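Local coordinates for thioredoxin family protein (Streptococcus pneumoniae, PDB 2YP6) that is a surface-exposed thioredoxin-fold lipoprotein that probably serves as a thiol-disulfide oxidoreductase in extracellular oxidative stress resistance, at residues I43-Q55 against Y156-Q168. Sequence-based numbering, arbitrary orientation.
Sequences IAVGKDAPDFTLQ and YLIDSQGKIGKIQ
Ala49 and Ile164 meet where the N-terminal arm of this thioredoxin fold, 43-49, lies against the start of strand 164-169, an outermost strand of the central sheet and part of its C-terminal beta hairpin with 154-158. The tight part is apolar. Ala49 CB points into the hairpin and rests 3.6 Å from Ile158 CD1, with Ile164 CG1 a little farther off. Ile164 sends CG1 back beside its own backbone N (chi1 -65°), which carries CD1 to within 3.6 Å of Ile43 CD1, the two side chains crossing nearly at right angles. That same Ile43 methyl comes obliquely to the Tyr156 ring, while Ile167 CG2 sits over one ring face, displaced toward the rim; Tyr147 packs edge-to-face with Tyr156 and also touches Ile43 and Ala49.

Three backbone bonds hold the arm to the strand and the turn before it. Gly46 N gives to Ile164 O, Ile164 N to Lys47 O, and Ala49 N to Gly162 O, the last nearly straight at 171°. A water also links Gly162 O to Ala49 O. Asp48 and Lys163 form a single beta bridge between them. The Ala44-Lys47 type II turn puts Gly46 at positive phi, at its third position. Within the hairpin turn, Asp159 OD1 takes Gln161 N and Lys163 N from opposite faces of its carboxylate, the first making an Asx turn.

The outer side is looser and wetter. Val45, itself exposed, slides past Ile167 in the opposite direction, CG2 to CD1 at 3.8 Å, and lays CG1 against Gly165 O. Another water links Asp48 OD1 to Gln161 O. Lys163, its chain bent at the second torsion, crosses Asp48 in a salt bridge, NZ meeting Asp48 OD1 on the syn side at 2.7 Å, 34° out of the carboxylate plane.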
ATOM      1  N   ILE A  43       9.135  13.533   5.342  1.00 30.86           N
ATOM      2  CA  ILE A  43       7.801  13.202   4.831  1.00 28.58           C
ATOM      3  C   ILE A  43       6.769  14.191   5.397  1.00 21.15           C
ATOM      4  O   ILE A  43       6.794  14.524   6.574  1.00 23.56           O
ATOM      5  CB  ILE A  43       7.392  11.743   5.162  1.00 45.76           C
ATOM      6  CG1 ILE A  43       7.006  11.015   3.880  1.00 51.37           C
ATOM      7  CG2 ILE A  43       6.231  11.692   6.145  1.00 39.63           C
ATOM      8  CD1 ILE A  43       6.160   9.799   4.111  1.00 51.30           C
ATOM      9  N   ALA A  44       5.870  14.658   4.538  1.00 19.10           N
ATOM     10  CA  ALA A  44       4.908  15.680   4.925  1.00 17.57           C
ATOM     11  C   ALA A  44       3.812  15.737   3.897  1.00 17.56           C
ATOM     12  O   ALA A  44       4.043  15.569   2.696  1.00 17.32           O
ATOM     13  CB  ALA A  44       5.589  17.054   5.065  1.00 19.24           C
ATOM     14  N   VAL A  45       2.603  15.993   4.352  1.00 15.65           N
ATOM     15  CA  VAL A  45       1.539  16.255   3.426  1.00 14.80           C
ATOM     16  C   VAL A  45       1.954  17.416   2.550  1.00 15.08           C
ATOM     17  O   VAL A  45       2.519  18.401   3.035  1.00 16.11           O
ATOM     18  CB  VAL A  45       0.205  16.565   4.152  1.00 15.39           C
ATOM     19  CG1 VAL A  45      -0.835  17.024   3.148  1.00 15.17           C
ATOM     20  CG2 VAL A  45      -0.290  15.338   4.877  1.00 15.78           C
ATOM     21  N   GLY A  46       1.704  17.291   1.252  1.00 16.26           N
ATOM     22  CA  GLY A  46       2.023  18.359   0.317  1.00 17.84           C
ATOM     23  C   GLY A  46       3.388  18.245  -0.324  1.00 18.59           C
ATOM     24  O   GLY A  46       3.713  19.012  -1.240  1.00 20.69           O
ATOM     25  N   LYS A  47       4.209  17.334   0.180  1.00 16.19           N
ATOM     26  CA  LYS A  47       5.561  17.162  -0.335  1.00 19.91           C
ATOM     27  C   LYS A  47       5.672  15.854  -1.095  1.00 16.79           C
ATOM     28  O   LYS A  47       4.842  14.968  -0.949  1.00 15.18           O
ATOM     29  CB  LYS A  47       6.576  17.186   0.805  1.00 20.03           C
ATOM     30  CG  LYS A  47       6.692  18.560   1.544  1.00 27.52           C
ATOM     31  CD  LYS A  47       6.925  19.711   0.554  1.00 31.73           C
ATOM     32  CE  LYS A  47       6.937  21.093   1.201  1.00 40.71           C
ATOM     33  NZ  LYS A  47       7.117  22.156   0.151  1.00 50.15           N
ATOM     34  N   ASP A  48       6.707  15.740  -1.911  1.00 18.40           N
ATOM     35  CA  ASP A  48       6.891  14.527  -2.718  1.00 18.03           C
ATOM     36  C   ASP A  48       6.902  13.277  -1.853  1.00 16.65           C
ATOM     37  O   ASP A  48       7.584  13.214  -0.820  1.00 16.97           O
ATOM     38  CB  ASP A  48       8.215  14.573  -3.499  1.00 22.69           C
ATOM     39  CG  ASP A  48       8.206  15.556  -4.638  1.00 27.42           C
ATOM     40  OD1 ASP A  48       7.125  16.044  -5.049  1.00 25.67           O
ATOM     41  OD2 ASP A  48       9.319  15.842  -5.124  1.00 30.90           O
ATOM     42  N   ALA A  49       6.166  12.272  -2.290  1.00 15.02           N
ATOM     43  CA  ALA A  49       6.250  10.924  -1.710  1.00 13.94           C
ATOM     44  C   ALA A  49       7.603  10.325  -2.052  1.00 18.48           C
ATOM     45  O   ALA A  49       8.008  10.370  -3.206  1.00 16.37           O
ATOM     46  CB  ALA A  49       5.134  10.045  -2.285  1.00 13.85           C
ATOM     47  N   PRO A  50       8.304   9.765  -1.058  1.00 15.51           N
ATOM     48  CA  PRO A  50       9.619   9.189  -1.339  1.00 20.77           C
ATOM     49  C   PRO A  50       9.542   8.080  -2.393  1.00 18.76           C
ATOM     50  O   PRO A  50       8.620   7.255  -2.434  1.00 14.70           O
ATOM     51  CB  PRO A  50      10.056   8.628   0.019  1.00 18.95           C
ATOM     52  CG  PRO A  50       9.310   9.413   1.033  1.00 17.08           C
ATOM     53  CD  PRO A  50       7.984   9.736   0.386  1.00 15.11           C
ATOM     54  N   ASP A  51      10.503   8.109  -3.293  1.00 18.66           N
ATOM     55  CA  ASP A  51      10.603   7.090  -4.313  1.00 20.43           C
ATOM     56  C   ASP A  51      10.969   5.738  -3.715  1.00 21.20           C
ATOM     57  O   ASP A  51      11.598   5.661  -2.664  1.00 19.20           O
ATOM     58  CB  ASP A  51      11.672   7.465  -5.319  1.00 23.87           C
ATOM     59  CG  ASP A  51      11.182   8.462  -6.323  1.00 35.60           C
ATOM     60  OD1 ASP A  51      10.439   8.045  -7.238  1.00 37.69           O
ATOM     61  OD2 ASP A  51      11.544   9.645  -6.193  1.00 39.68           O
ATOM     62  N   PHE A  52      10.573   4.687  -4.413  1.00 17.23           N
ATOM     63  CA  PHE A  52      10.996   3.340  -4.094  1.00 13.37           C
ATOM     64  C   PHE A  52      11.009   2.446  -5.318  1.00 14.67           C
ATOM     65  O   PHE A  52      10.323   2.705  -6.333  1.00 16.45           O
ATOM     66  CB  PHE A  52      10.146   2.736  -2.961  1.00 17.76           C
ATOM     67  CG  PHE A  52       8.675   2.690  -3.256  1.00 15.85           C
ATOM     68  CD1 PHE A  52       8.141   1.702  -4.075  1.00 13.43           C
ATOM     69  CD2 PHE A  52       7.820   3.623  -2.700  1.00 15.63           C
ATOM     70  CE1 PHE A  52       6.762   1.659  -4.358  1.00 15.58           C
ATOM     71  CE2 PHE A  52       6.442   3.589  -2.970  1.00 21.39           C
ATOM     72  CZ  PHE A  52       5.917   2.610  -3.785  1.00 16.18           C
ATOM     73  N   THR A  53      11.844   1.410  -5.224  1.00 21.16           N
ATOM     74  CA  THR A  53      11.968   0.365  -6.229  1.00 20.62           C
ATOM     75  C   THR A  53      11.934  -0.962  -5.470  1.00 20.21           C
ATOM     76  O   THR A  53      12.863  -1.281  -4.720  1.00 21.16           O
ATOM     77  CB  THR A  53      13.259   0.503  -7.047  1.00 23.43           C
ATOM     78  OG1 THR A  53      13.259   1.777  -7.711  1.00 24.09           O
ATOM     79  CG2 THR A  53      13.369  -0.592  -8.102  1.00 25.28           C
ATOM     80  N   LEU A  54      10.849  -1.711  -5.655  1.00 19.15           N
ATOM     81  CA  LEU A  54      10.650  -2.975  -4.921  1.00 18.89           C
ATOM     82  C   LEU A  54      10.172  -4.122  -5.820  1.00 19.80           C
ATOM     83  O   LEU A  54       9.473  -3.881  -6.806  1.00 19.94           O
ATOM     84  CB  LEU A  54       9.602  -2.754  -3.848  1.00 16.75           C
ATOM     85  CG  LEU A  54       9.905  -1.676  -2.818  1.00 15.95           C
ATOM     86  CD1 LEU A  54       8.660  -1.421  -1.954  1.00 17.28           C
ATOM     87  CD2 LEU A  54      11.145  -2.059  -1.997  1.00 17.46           C
ATOM     88  N   GLN A  55      10.545  -5.354  -5.479  1.00 20.77           N
ATOM     89  CA  GLN A  55       9.977  -6.535  -6.105  1.00 21.73           C
ATOM     90  C   GLN A  55       8.576  -6.795  -5.530  1.00 20.21           C
ATOM     91  O   GLN A  55       8.371  -6.711  -4.324  1.00 18.94           O
ATOM     92  CB  GLN A  55      10.861  -7.770  -5.852  1.00 23.53           C
ATOM     93  CG  GLN A  55      12.202  -7.712  -6.533  1.00 28.72           C
ATOM     94  CD  GLN A  55      12.060  -7.628  -8.043  1.00 36.67           C
ATOM     95  OE1 GLN A  55      12.514  -6.672  -8.663  1.00 34.51           O
ATOM     96  NE2 GLN A  55      11.426  -8.635  -8.639  1.00 39.51           N
ATOM     97  N   TYR A 156      -1.028   6.104   2.708  1.00 10.50           N
ATOM     98  CA  TYR A 156      -0.694   7.383   2.085  1.00 12.18           C
ATOM     99  C   TYR A 156      -1.463   7.456   0.792  1.00 11.05           C
ATOM    100  O   TYR A 156      -1.410   6.544  -0.022  1.00 12.07           O
ATOM    101  CB  TYR A 156       0.806   7.462   1.792  1.00 13.03           C
ATOM    102  CG  TYR A 156       1.621   7.624   3.041  1.00 12.48           C
ATOM    103  CD1 TYR A 156       1.940   6.533   3.832  1.00 15.20           C
ATOM    104  CD2 TYR A 156       2.057   8.879   3.443  1.00 19.17           C
ATOM    105  CE1 TYR A 156       2.671   6.687   4.985  1.00 15.88           C
ATOM    106  CE2 TYR A 156       2.784   9.035   4.597  1.00 19.74           C
ATOM    107  CZ  TYR A 156       3.077   7.931   5.374  1.00 20.77           C
ATOM    108  OH  TYR A 156       3.821   8.080   6.527  1.00 26.65           O
ATOM    109  N   LEU A 157      -2.237   8.533   0.634  1.00 10.44           N
ATOM    110  CA  LEU A 157      -2.954   8.777  -0.603  1.00 10.89           C
ATOM    111  C   LEU A 157      -2.189   9.868  -1.344  1.00  8.76           C
ATOM    112  O   LEU A 157      -2.120  11.023  -0.899  1.00 12.24           O
ATOM    113  CB  LEU A 157      -4.392   9.191  -0.284  1.00 11.27           C
ATOM    114  CG  LEU A 157      -5.198   8.286   0.644  1.00 13.32           C
ATOM    115  CD1 LEU A 157      -6.678   8.686   0.645  1.00 16.12           C
ATOM    116  CD2 LEU A 157      -5.031   6.829   0.271  1.00 14.26           C
ATOM    117  N   ILE A 158      -1.556   9.463  -2.437  1.00 11.20           N
ATOM    118  CA  ILE A 158      -0.595  10.265  -3.157  1.00 12.68           C
ATOM    119  C   ILE A 158      -1.286  10.806  -4.414  1.00 13.51           C
ATOM    120  O   ILE A 158      -2.031  10.100  -5.083  1.00 11.41           O
ATOM    121  CB  ILE A 158       0.638   9.386  -3.546  1.00 11.77           C
ATOM    122  CG1 ILE A 158       1.298   8.812  -2.286  1.00 12.89           C
ATOM    123  CG2 ILE A 158       1.651  10.156  -4.381  1.00 14.59           C
ATOM    124  CD1 ILE A 158       2.345   7.777  -2.590  1.00 13.76           C
ATOM    125  N   ASP A 159      -1.074  12.087  -4.701  1.00 11.56           N
ATOM    126  CA  ASP A 159      -1.804  12.718  -5.776  1.00 11.46           C
ATOM    127  C   ASP A 159      -1.129  12.470  -7.141  1.00 14.96           C
ATOM    128  O   ASP A 159      -0.083  11.830  -7.213  1.00 12.40           O
ATOM    129  CB  ASP A 159      -2.026  14.213  -5.459  1.00 12.35           C
ATOM    130  CG  ASP A 159      -0.770  15.076  -5.601  1.00 16.81           C
ATOM    131  OD1 ASP A 159       0.223  14.673  -6.239  1.00 13.25           O
ATOM    132  OD2 ASP A 159      -0.808  16.229  -5.119  1.00 17.13           O
ATOM    133  N   SER A 160      -1.743  12.953  -8.218  1.00 16.71           N
ATOM    134  CA  SER A 160      -1.263  12.634  -9.565  1.00 14.13           C
ATOM    135  C   SER A 160       0.074  13.287  -9.842  1.00 14.88           C
ATOM    136  O   SER A 160       0.729  12.937 -10.804  1.00 15.73           O
ATOM    137  CB  SER A 160      -2.276  13.055 -10.630  1.00 15.50           C
ATOM    138  OG  SER A 160      -2.342  14.448 -10.727  1.00 16.56           O
ATOM    139  N   GLN A 161       0.467  14.240  -8.992  1.00 14.85           N
ATOM    140  CA  GLN A 161       1.730  14.920  -9.150  1.00 15.82           C
ATOM    141  C   GLN A 161       2.828  14.311  -8.281  1.00 15.72           C
ATOM    142  O   GLN A 161       3.937  14.837  -8.245  1.00 17.05           O
ATOM    143  CB  GLN A 161       1.567  16.402  -8.819  1.00 16.76           C
ATOM    144  CG  GLN A 161       0.417  17.088  -9.558  1.00 21.49           C
ATOM    145  CD  GLN A 161       0.595  17.066 -11.064  1.00 21.24           C
ATOM    146  OE1 GLN A 161       1.509  17.680 -11.594  1.00 23.41           O
ATOM    147  NE2 GLN A 161      -0.285  16.351 -11.759  1.00 19.23           N
ATOM    148  N   GLY A 162       2.508  13.206  -7.601  1.00 15.46           N
ATOM    149  CA  GLY A 162       3.453  12.504  -6.747  1.00 13.81           C
ATOM    150  C   GLY A 162       3.625  13.069  -5.343  1.00 16.72           C
ATOM    151  O   GLY A 162       4.562  12.669  -4.644  1.00 15.32           O
ATOM    152  N   LYS A 163       2.735  13.988  -4.943  1.00 14.84           N
ATOM    153  CA  LYS A 163       2.765  14.580  -3.603  1.00 13.13           C
ATOM    154  C   LYS A 163       1.848  13.846  -2.659  1.00 14.07           C
ATOM    155  O   LYS A 163       0.764  13.418  -3.042  1.00 14.11           O
ATOM    156  CB  LYS A 163       2.279  16.037  -3.612  1.00 17.53           C
ATOM    157  CG  LYS A 163       2.811  16.885  -4.706  1.00 25.21           C
ATOM    158  CD  LYS A 163       4.259  17.049  -4.627  1.00 27.96           C
ATOM    159  CE  LYS A 163       4.652  18.186  -5.544  1.00 35.70           C
ATOM    160  NZ  LYS A 163       6.086  18.487  -5.400  1.00 31.93           N
ATOM    161  N   ILE A 164       2.247  13.740  -1.402  1.00 11.73           N
ATOM    162  CA  ILE A 164       1.351  13.183  -0.409  1.00 11.05           C
ATOM    163  C   ILE A 164       0.120  14.097  -0.282  1.00 11.44           C
ATOM    164  O   ILE A 164       0.241  15.296   0.023  1.00 12.49           O
ATOM    165  CB  ILE A 164       2.050  12.993   0.941  1.00 11.39           C
ATOM    166  CG1 ILE A 164       3.155  11.942   0.804  1.00 13.45           C
ATOM    167  CG2 ILE A 164       1.012  12.570   1.996  1.00 12.88           C
ATOM    168  CD1 ILE A 164       4.010  11.777   2.064  1.00 19.42           C
ATOM    169  N   GLY A 165      -1.056  13.542  -0.533  1.00 14.45           N
ATOM    170  CA  GLY A 165      -2.306  14.289  -0.390  1.00 15.60           C
ATOM    171  C   GLY A 165      -2.981  14.065   0.944  1.00 13.93           C
ATOM    172  O   GLY A 165      -3.400  15.022   1.595  1.00 14.08           O
ATOM    173  N   LYS A 166      -3.084  12.803   1.365  1.00 13.78           N
ATOM    174  CA  LYS A 166      -3.631  12.473   2.679  1.00 11.33           C
ATOM    175  C   LYS A 166      -2.841  11.350   3.307  1.00 13.62           C
ATOM    176  O   LYS A 166      -2.211  10.582   2.602  1.00 11.24           O
ATOM    177  CB  LYS A 166      -5.090  12.017   2.595  1.00 13.27           C
ATOM    178  CG  LYS A 166      -6.039  13.074   2.078  1.00 14.83           C
ATOM    179  CD  LYS A 166      -7.312  13.143   2.915  1.00 18.06           C
ATOM    180  CE  LYS A 166      -8.317  14.128   2.330  1.00 14.23           C
ATOM    181  NZ  LYS A 166      -9.489  14.264   3.208  1.00 19.20           N
ATOM    182  N   ILE A 167      -2.893  11.282   4.631  1.00 13.34           N
ATOM    183  CA  ILE A 167      -2.344  10.181   5.395  1.00 14.07           C
ATOM    184  C   ILE A 167      -3.422   9.720   6.367  1.00 13.32           C
ATOM    185  O   ILE A 167      -4.071  10.533   7.031  1.00 12.87           O
ATOM    186  CB  ILE A 167      -1.108  10.611   6.226  1.00 17.51           C
ATOM    187  CG1 ILE A 167      -0.069  11.314   5.343  1.00 16.58           C
ATOM    188  CG2 ILE A 167      -0.488   9.376   6.919  1.00 18.90           C
ATOM    189  CD1 ILE A 167       1.015  11.973   6.113  1.00 16.64           C
ATOM    190  N   GLN A 168      -3.570   8.413   6.495  1.00 11.56           N
ATOM    191  CA  GLN A 168      -4.519   7.840   7.427  1.00 12.29           C
ATOM    192  C   GLN A 168      -3.821   6.788   8.293  1.00 12.84           C
ATOM    193  O   GLN A 168      -3.151   5.904   7.775  1.00 13.73           O
ATOM    194  CB  GLN A 168      -5.672   7.206   6.650  1.00 13.70           C
ATOM    195  CG  GLN A 168      -6.788   6.688   7.581  1.00 16.79           C
ATOM    196  CD  GLN A 168      -7.820   7.757   7.935  1.00 18.81           C
ATOM    197  OE1 GLN A 168      -7.831   8.870   7.377  1.00 22.34           O
ATOM    198  NE2 GLN A 168      -8.731   7.401   8.823  1.00 29.24           N
TER
HETATM  199  O   HOH W   1       6.785  15.036  -7.620  1.00 39.23           O
HETATM  200  O   HOH W   2       6.740  11.182  -5.559  1.00 18.96           O